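Local coordinates for alpha-toxin (Clostridium novyi, PDB 2VK9), which belongs to the large clostridial toxins and carries an N-terminal catalytic domain of the GT-A glycosyltransferase fold, at residues K248-Q259 with E406-Q417. Sequence-based numbering, arbitrary orientation.
Sequences KLKSYYYQELIQ and ENRYEILNSIIQ
Tyr-252 and Tyr-409 form an offset stack, ring centroids 4.6 Å apart and planes at 19°. The two side chains run antiparallel, and each ring takes the other's CB over a face: Tyr-409 CB lies 3.6 Å from the Tyr-252 centroid, Tyr-252 CB over the Tyr-409 ring.

Hydrogen bonds tie down both phenols. Tyr-252 OH donates to Glu-410 OE2 (2.6 Å) on the anti side of the carboxylate, somewhat out of its plane; the chi2 bend of Glu-410 (-43°) folds the carboxylate back to the ring edge. Tyr-409 OH reaches Glu-256 OE2 at 2.7 Å from above the carboxylate plane.

Further along, two amide pairs join the helices. Gln-255, its chain extended, receives Asn-413 ND2 on a lone pair of OE1 (2.8 Å), while its NE2 returns a weak bond to Asn-413 OD1. Tyr-459 OH bonds both this NE2 and Glu-256 OE2, linking the tyrosine and amide groups. Gln-417 NE2 donates to Gln-259 OE1 (2.8 Å), the amide planes nearly perpendicular.

Within the catalytic domain, helices 247-259 and 396-422 thus cross at 59° by knobs-into-holes packing, Tyr-252 and Gln-255 being knobs in a largely polar and aromatic interface; helix 263-278 touches Tyr-252 and Glu-256, and helix 426-440 packs on Ile-416.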
ATOM      1  N   LYS A 248      15.235   7.675   7.806  1.00 41.25           N
ATOM      2  CA  LYS A 248      15.167   6.668   6.752  1.00 40.60           C
ATOM      3  C   LYS A 248      13.989   6.874   5.808  1.00 39.96           C
ATOM      4  O   LYS A 248      14.174   6.915   4.584  1.00 40.15           O
ATOM      5  CB  LYS A 248      15.142   5.260   7.348  1.00 40.68           C
ATOM      6  CG  LYS A 248      16.489   4.799   7.876  1.00 41.97           C
ATOM      7  CD  LYS A 248      16.491   3.298   8.185  1.00 44.64           C
ATOM      8  CE  LYS A 248      17.838   2.835   8.746  1.00 45.30           C
ATOM      9  NZ  LYS A 248      18.102   3.446  10.080  1.00 46.20           N
ATOM     10  N   LEU A 249      12.789   7.023   6.369  1.00 38.98           N
ATOM     11  CA  LEU A 249      11.595   7.229   5.552  1.00 38.12           C
ATOM     12  C   LEU A 249      11.733   8.455   4.666  1.00 37.32           C
ATOM     13  O   LEU A 249      11.359   8.422   3.494  1.00 37.53           O
ATOM     14  CB  LEU A 249      10.335   7.338   6.409  1.00 38.25           C
ATOM     15  CG  LEU A 249       9.936   6.133   7.262  1.00 38.99           C
ATOM     16  CD1 LEU A 249       8.516   6.352   7.779  1.00 40.45           C
ATOM     17  CD2 LEU A 249      10.010   4.815   6.490  1.00 39.07           C
ATOM     18  N   LYS A 250      12.286   9.524   5.224  1.00 36.17           N
ATOM     19  CA  LYS A 250      12.562  10.725   4.461  1.00 35.32           C
ATOM     20  C   LYS A 250      13.442  10.432   3.240  1.00 34.76           C
ATOM     21  O   LYS A 250      13.213  10.985   2.173  1.00 34.64           O
ATOM     22  CB  LYS A 250      13.200  11.771   5.365  1.00 35.50           C
ATOM     23  CG  LYS A 250      13.290  13.171   4.791  1.00 35.98           C
ATOM     24  CD  LYS A 250      13.971  14.079   5.801  1.00 37.29           C
ATOM     25  CE  LYS A 250      14.470  15.349   5.158  1.00 38.78           C
ATOM     26  NZ  LYS A 250      15.395  16.047   6.080  1.00 40.01           N
ATOM     27  N   SER A 251      14.430   9.550   3.395  1.00 34.13           N
ATOM     28  CA  SER A 251      15.302   9.164   2.286  1.00 33.53           C
ATOM     29  C   SER A 251      14.545   8.439   1.206  1.00 32.55           C
ATOM     30  O   SER A 251      14.747   8.699   0.019  1.00 32.44           O
ATOM     31  CB  SER A 251      16.400   8.231   2.759  1.00 33.64           C
ATOM     32  OG  SER A 251      17.264   8.914   3.618  1.00 36.85           O
ATOM     33  N   TYR A 252      13.700   7.498   1.614  1.00 31.37           N
ATOM     34  CA  TYR A 252      13.022   6.663   0.646  1.00 30.41           C
ATOM     35  C   TYR A 252      11.994   7.492  -0.116  1.00 29.55           C
ATOM     36  O   TYR A 252      11.725   7.232  -1.294  1.00 29.48           O
ATOM     37  CB  TYR A 252      12.350   5.474   1.314  1.00 30.82           C
ATOM     38  CG  TYR A 252      13.186   4.686   2.296  1.00 31.18           C
ATOM     39  CD1 TYR A 252      12.600   4.158   3.446  1.00 31.41           C
ATOM     40  CD2 TYR A 252      14.541   4.439   2.074  1.00 31.24           C
ATOM     41  CE1 TYR A 252      13.328   3.416   4.350  1.00 31.59           C
ATOM     42  CE2 TYR A 252      15.290   3.694   2.980  1.00 31.44           C
ATOM     43  CZ  TYR A 252      14.672   3.181   4.116  1.00 31.98           C
ATOM     44  OH  TYR A 252      15.384   2.443   5.040  1.00 32.45           O
ATOM     45  N   TYR A 253      11.437   8.494   0.563  1.00 28.28           N
ATOM     46  CA  TYR A 253      10.481   9.409  -0.048  1.00 27.32           C
ATOM     47  C   TYR A 253      11.107  10.137  -1.239  1.00 27.13           C
ATOM     48  O   TYR A 253      10.567  10.104  -2.339  1.00 26.59           O
ATOM     49  CB  TYR A 253       9.918  10.394   0.991  1.00 26.60           C
ATOM     50  CG  TYR A 253       8.993  11.443   0.417  1.00 25.03           C
ATOM     51  CD1 TYR A 253       7.670  11.133   0.081  1.00 23.53           C
ATOM     52  CD2 TYR A 253       9.438  12.744   0.207  1.00 24.60           C
ATOM     53  CE1 TYR A 253       6.811  12.098  -0.452  1.00 22.30           C
ATOM     54  CE2 TYR A 253       8.584  13.718  -0.320  1.00 24.65           C
ATOM     55  CZ  TYR A 253       7.282  13.382  -0.653  1.00 23.57           C
ATOM     56  OH  TYR A 253       6.465  14.344  -1.176  1.00 24.03           O
ATOM     57  N   TYR A 254      12.258  10.761  -1.019  1.00 27.56           N
ATOM     58  CA  TYR A 254      12.939  11.487  -2.087  1.00 28.28           C
ATOM     59  C   TYR A 254      13.499  10.576  -3.170  1.00 28.79           C
ATOM     60  O   TYR A 254      13.616  10.990  -4.327  1.00 29.14           O
ATOM     61  CB  TYR A 254      13.999  12.430  -1.529  1.00 28.08           C
ATOM     62  CG  TYR A 254      13.377  13.601  -0.806  1.00 28.47           C
ATOM     63  CD1 TYR A 254      13.444  13.699   0.584  1.00 29.12           C
ATOM     64  CD2 TYR A 254      12.682  14.590  -1.505  1.00 27.97           C
ATOM     65  CE1 TYR A 254      12.858  14.764   1.260  1.00 28.72           C
ATOM     66  CE2 TYR A 254      12.091  15.653  -0.842  1.00 28.37           C
ATOM     67  CZ  TYR A 254      12.188  15.736   0.543  1.00 28.52           C
ATOM     68  OH  TYR A 254      11.617  16.790   1.212  1.00 28.15           O
ATOM     69  N   GLN A 255      13.809   9.336  -2.790  1.00 29.11           N
ATOM     70  CA  GLN A 255      14.234   8.311  -3.720  1.00 29.36           C
ATOM     71  C   GLN A 255      13.117   7.995  -4.712  1.00 29.77           C
ATOM     72  O   GLN A 255      13.342   7.897  -5.916  1.00 29.81           O
ATOM     73  CB  GLN A 255      14.627   7.058  -2.950  1.00 29.47           C
ATOM     74  CG  GLN A 255      15.094   5.910  -3.825  1.00 30.26           C
ATOM     75  CD  GLN A 255      15.437   4.678  -3.028  1.00 31.06           C
ATOM     76  OE1 GLN A 255      16.190   4.744  -2.054  1.00 31.34           O
ATOM     77  NE2 GLN A 255      14.890   3.537  -3.442  1.00 31.68           N
ATOM     78  N   GLU A 256      11.903   7.845  -4.203  1.00 30.35           N
ATOM     79  CA  GLU A 256      10.767   7.602  -5.073  1.00 30.86           C
ATOM     80  C   GLU A 256      10.422   8.833  -5.912  1.00 31.10           C
ATOM     81  O   GLU A 256       9.953   8.715  -7.035  1.00 31.40           O
ATOM     82  CB  GLU A 256       9.568   7.140  -4.253  1.00 30.99           C
ATOM     83  CG  GLU A 256       9.813   5.844  -3.492  1.00 31.65           C
ATOM     84  CD  GLU A 256      10.265   4.689  -4.386  1.00 32.78           C
ATOM     85  OE1 GLU A 256       9.665   4.467  -5.461  1.00 33.10           O
ATOM     86  OE2 GLU A 256      11.222   3.990  -4.003  1.00 33.63           O
ATOM     87  N   LEU A 257      10.677  10.012  -5.363  1.00 31.45           N
ATOM     88  CA  LEU A 257      10.356  11.263  -6.024  1.00 31.59           C
ATOM     89  C   LEU A 257      11.321  11.542  -7.179  1.00 32.06           C
ATOM     90  O   LEU A 257      10.906  11.945  -8.265  1.00 31.90           O
ATOM     91  CB  LEU A 257      10.428  12.390  -4.996  1.00 31.57           C
ATOM     92  CG  LEU A 257       9.226  13.311  -4.825  1.00 31.49           C
ATOM     93  CD1 LEU A 257       7.973  12.524  -4.528  1.00 31.23           C
ATOM     94  CD2 LEU A 257       9.495  14.285  -3.702  1.00 31.33           C
ATOM     95  N   ILE A 258      12.607  11.298  -6.945  1.00 32.45           N
ATOM     96  CA  ILE A 258      13.651  11.717  -7.866  1.00 33.17           C
ATOM     97  C   ILE A 258      14.200  10.573  -8.734  1.00 33.87           C
ATOM     98  O   ILE A 258      14.164  10.648  -9.970  1.00 34.19           O
ATOM     99  CB  ILE A 258      14.777  12.462  -7.098  1.00 33.09           C
ATOM    100  CG1 ILE A 258      14.274  13.831  -6.614  1.00 33.49           C
ATOM    101  CG2 ILE A 258      16.053  12.614  -7.936  1.00 33.49           C
ATOM    102  CD1 ILE A 258      13.648  14.726  -7.703  1.00 32.86           C
ATOM    103  N   GLN A 259      14.695   9.521  -8.089  1.00 34.39           N
ATOM    104  CA  GLN A 259      15.329   8.405  -8.789  1.00 35.27           C
ATOM    105  C   GLN A 259      14.340   7.546  -9.593  1.00 34.78           C
ATOM    106  O   GLN A 259      14.664   7.108 -10.696  1.00 34.79           O
ATOM    107  CB  GLN A 259      16.143   7.556  -7.799  1.00 35.29           C
ATOM    108  CG  GLN A 259      16.717   6.246  -8.346  1.00 36.59           C
ATOM    109  CD  GLN A 259      17.455   5.445  -7.271  1.00 37.41           C
ATOM    110  OE1 GLN A 259      18.580   5.796  -6.871  1.00 40.51           O
ATOM    111  NE2 GLN A 259      16.821   4.367  -6.792  1.00 38.58           N
ATOM    112  N   GLU A 406      11.491  -0.394   6.146  1.00 32.26           N
ATOM    113  CA  GLU A 406      12.902  -0.060   6.334  1.00 32.73           C
ATOM    114  C   GLU A 406      13.794  -1.220   5.935  1.00 32.83           C
ATOM    115  O   GLU A 406      14.825  -1.032   5.289  1.00 32.71           O
ATOM    116  CB  GLU A 406      13.180   0.297   7.787  1.00 32.84           C
ATOM    117  CG  GLU A 406      12.930   1.744   8.149  1.00 34.02           C
ATOM    118  CD  GLU A 406      12.958   1.976   9.652  1.00 36.24           C
ATOM    119  OE1 GLU A 406      13.238   1.009  10.399  1.00 37.69           O
ATOM    120  OE2 GLU A 406      12.699   3.125  10.093  1.00 37.11           O
ATOM    121  N   ASN A 407      13.375  -2.421   6.322  1.00 33.05           N
ATOM    122  CA  ASN A 407      14.097  -3.643   5.996  1.00 33.19           C
ATOM    123  C   ASN A 407      14.190  -3.894   4.492  1.00 33.11           C
ATOM    124  O   ASN A 407      15.268  -4.161   3.971  1.00 33.19           O
ATOM    125  CB  ASN A 407      13.444  -4.839   6.687  1.00 33.32           C
ATOM    126  CG  ASN A 407      14.186  -6.129   6.441  1.00 33.22           C
ATOM    127  OD1 ASN A 407      15.318  -6.302   6.886  1.00 33.96           O
ATOM    128  ND2 ASN A 407      13.547  -7.047   5.732  1.00 32.79           N
ATOM    129  N   ARG A 408      13.057  -3.797   3.805  1.00 33.02           N
ATOM    130  CA  ARG A 408      13.005  -4.041   2.371  1.00 32.98           C
ATOM    131  C   ARG A 408      13.758  -3.000   1.564  1.00 33.28           C
ATOM    132  O   ARG A 408      14.358  -3.328   0.542  1.00 33.58           O
ATOM    133  CB  ARG A 408      11.563  -4.125   1.903  1.00 32.74           C
ATOM    134  CG  ARG A 408      10.921  -5.402   2.328  1.00 32.36           C
ATOM    135  CD  ARG A 408       9.448  -5.276   2.391  1.00 32.39           C
ATOM    136  NE  ARG A 408       8.880  -6.442   3.051  1.00 32.88           N
ATOM    137  CZ  ARG A 408       8.234  -7.420   2.428  1.00 32.56           C
ATOM    138  NH1 ARG A 408       8.046  -7.375   1.111  1.00 31.87           N
ATOM    139  NH2 ARG A 408       7.766  -8.437   3.135  1.00 32.41           N
ATOM    140  N   TYR A 409      13.729  -1.754   2.025  1.00 33.52           N
ATOM    141  CA  TYR A 409      14.420  -0.678   1.333  1.00 33.82           C
ATOM    142  C   TYR A 409      15.922  -0.754   1.534  1.00 34.50           C
ATOM    143  O   TYR A 409      16.676  -0.528   0.592  1.00 34.39           O
ATOM    144  CB  TYR A 409      13.860   0.702   1.716  1.00 33.65           C
ATOM    145  CG  TYR A 409      12.829   1.206   0.725  1.00 32.83           C
ATOM    146  CD1 TYR A 409      13.220   1.921  -0.414  1.00 31.95           C
ATOM    147  CD2 TYR A 409      11.467   0.940   0.904  1.00 31.81           C
ATOM    148  CE1 TYR A 409      12.283   2.367  -1.344  1.00 30.61           C
ATOM    149  CE2 TYR A 409      10.523   1.382  -0.017  1.00 31.47           C
ATOM    150  CZ  TYR A 409      10.942   2.097  -1.137  1.00 30.98           C
ATOM    151  OH  TYR A 409      10.016   2.537  -2.044  1.00 30.37           O
ATOM    152  N   GLU A 410      16.356  -1.090   2.750  1.00 35.51           N
ATOM    153  CA  GLU A 410      17.788  -1.209   3.038  1.00 36.64           C
ATOM    154  C   GLU A 410      18.441  -2.319   2.217  1.00 36.75           C
ATOM    155  O   GLU A 410      19.500  -2.113   1.626  1.00 36.66           O
ATOM    156  CB  GLU A 410      18.057  -1.387   4.533  1.00 36.79           C
ATOM    157  CG  GLU A 410      17.910  -0.101   5.369  1.00 40.07           C
ATOM    158  CD  GLU A 410      18.532   1.154   4.713  1.00 44.50           C
ATOM    159  OE1 GLU A 410      19.782   1.292   4.723  1.00 46.55           O
ATOM    160  OE2 GLU A 410      17.767   2.010   4.195  1.00 45.29           O
ATOM    161  N   ILE A 411      17.780  -3.474   2.163  1.00 37.09           N
ATOM    162  CA  ILE A 411      18.200  -4.584   1.314  1.00 37.56           C
ATOM    163  C   ILE A 411      18.347  -4.127  -0.142  1.00 38.31           C
ATOM    164  O   ILE A 411      19.407  -4.333  -0.750  1.00 38.73           O
ATOM    165  CB  ILE A 411      17.236  -5.798   1.442  1.00 37.50           C
ATOM    166  CG1 ILE A 411      17.436  -6.497   2.797  1.00 37.36           C
ATOM    167  CG2 ILE A 411      17.435  -6.798   0.304  1.00 36.94           C
ATOM    168  CD1 ILE A 411      16.277  -7.403   3.220  1.00 37.32           C
ATOM    169  N   LEU A 412      17.301  -3.493  -0.684  1.00 38.81           N
ATOM    170  CA  LEU A 412      17.298  -2.996  -2.067  1.00 39.36           C
ATOM    171  C   LEU A 412      18.405  -1.981  -2.338  1.00 39.67           C
ATOM    172  O   LEU A 412      19.166  -2.122  -3.289  1.00 39.77           O
ATOM    173  CB  LEU A 412      15.937  -2.387  -2.416  1.00 39.47           C
ATOM    174  CG  LEU A 412      15.789  -1.597  -3.727  1.00 39.71           C
ATOM    175  CD1 LEU A 412      15.554  -2.514  -4.911  1.00 39.41           C
ATOM    176  CD2 LEU A 412      14.650  -0.594  -3.615  1.00 39.41           C
ATOM    177  N   ASN A 413      18.490  -0.958  -1.503  1.00 40.19           N
ATOM    178  CA  ASN A 413      19.504   0.065  -1.683  1.00 40.90           C
ATOM    179  C   ASN A 413      20.925  -0.474  -1.496  1.00 41.72           C
ATOM    180  O   ASN A 413      21.865   0.004  -2.137  1.00 41.91           O
ATOM    181  CB  ASN A 413      19.233   1.273  -0.772  1.00 40.62           C
ATOM    182  CG  ASN A 413      18.018   2.093  -1.220  1.00 39.89           C
ATOM    183  OD1 ASN A 413      17.550   1.984  -2.358  1.00 39.22           O
ATOM    184  ND2 ASN A 413      17.512   2.923  -0.323  1.00 38.14           N
ATOM    185  N   SER A 414      21.076  -1.481  -0.636  1.00 42.62           N
ATOM    186  CA  SER A 414      22.391  -2.068  -0.369  1.00 43.42           C
ATOM    187  C   SER A 414      22.982  -2.752  -1.597  1.00 44.18           C
ATOM    188  O   SER A 414      24.178  -3.026  -1.632  1.00 44.45           O
ATOM    189  CB  SER A 414      22.355  -3.043   0.817  1.00 43.33           C
ATOM    190  OG  SER A 414      21.704  -4.257   0.474  1.00 42.99           O
ATOM    191  N   ILE A 415      22.159  -3.031  -2.606  1.00 45.15           N
ATOM    192  CA  ILE A 415      22.690  -3.635  -3.825  1.00 46.24           C
ATOM    193  C   ILE A 415      22.524  -2.787  -5.091  1.00 47.26           C
ATOM    194  O   ILE A 415      23.326  -2.917  -6.015  1.00 47.54           O
ATOM    195  CB  ILE A 415      22.238  -5.108  -4.024  1.00 46.10           C
ATOM    196  CG1 ILE A 415      20.833  -5.198  -4.604  1.00 46.00           C
ATOM    197  CG2 ILE A 415      22.329  -5.894  -2.704  1.00 46.48           C
ATOM    198  CD1 ILE A 415      20.328  -6.624  -4.687  1.00 46.09           C
ATOM    199  N   ILE A 416      21.520  -1.914  -5.145  1.00 48.46           N
ATOM    200  CA  ILE A 416      21.347  -1.088  -6.349  1.00 49.62           C
ATOM    201  C   ILE A 416      21.999   0.301  -6.321  1.00 50.66           C
ATOM    202  O   ILE A 416      22.365   0.819  -7.374  1.00 50.91           O
ATOM    203  CB  ILE A 416      19.869  -0.937  -6.793  1.00 49.48           C
ATOM    204  CG1 ILE A 416      19.049  -0.169  -5.748  1.00 49.54           C
ATOM    205  CG2 ILE A 416      19.267  -2.293  -7.112  1.00 49.36           C
ATOM    206  CD1 ILE A 416      17.951   0.688  -6.328  1.00 48.48           C
ATOM    207  N   GLN A 417      22.148   0.904  -5.142  1.00 51.90           N
ATOM    208  CA  GLN A 417      22.487   2.337  -5.089  1.00 53.24           C
ATOM    209  C   GLN A 417      23.881   2.704  -5.583  1.00 54.02           C
ATOM    210  O   GLN A 417      24.031   3.642  -6.369  1.00 54.12           O
ATOM    211  CB  GLN A 417      22.200   2.966  -3.713  1.00 53.22           C
ATOM    212  CG  GLN A 417      20.711   3.182  -3.409  1.00 53.62           C
ATOM    213  CD  GLN A 417      19.996   4.116  -4.378  1.00 54.52           C
ATOM    214  OE1 GLN A 417      19.338   5.062  -3.958  1.00 56.45           O
ATOM    215  NE2 GLN A 417      20.108   3.846  -5.671  1.00 54.17           N
TER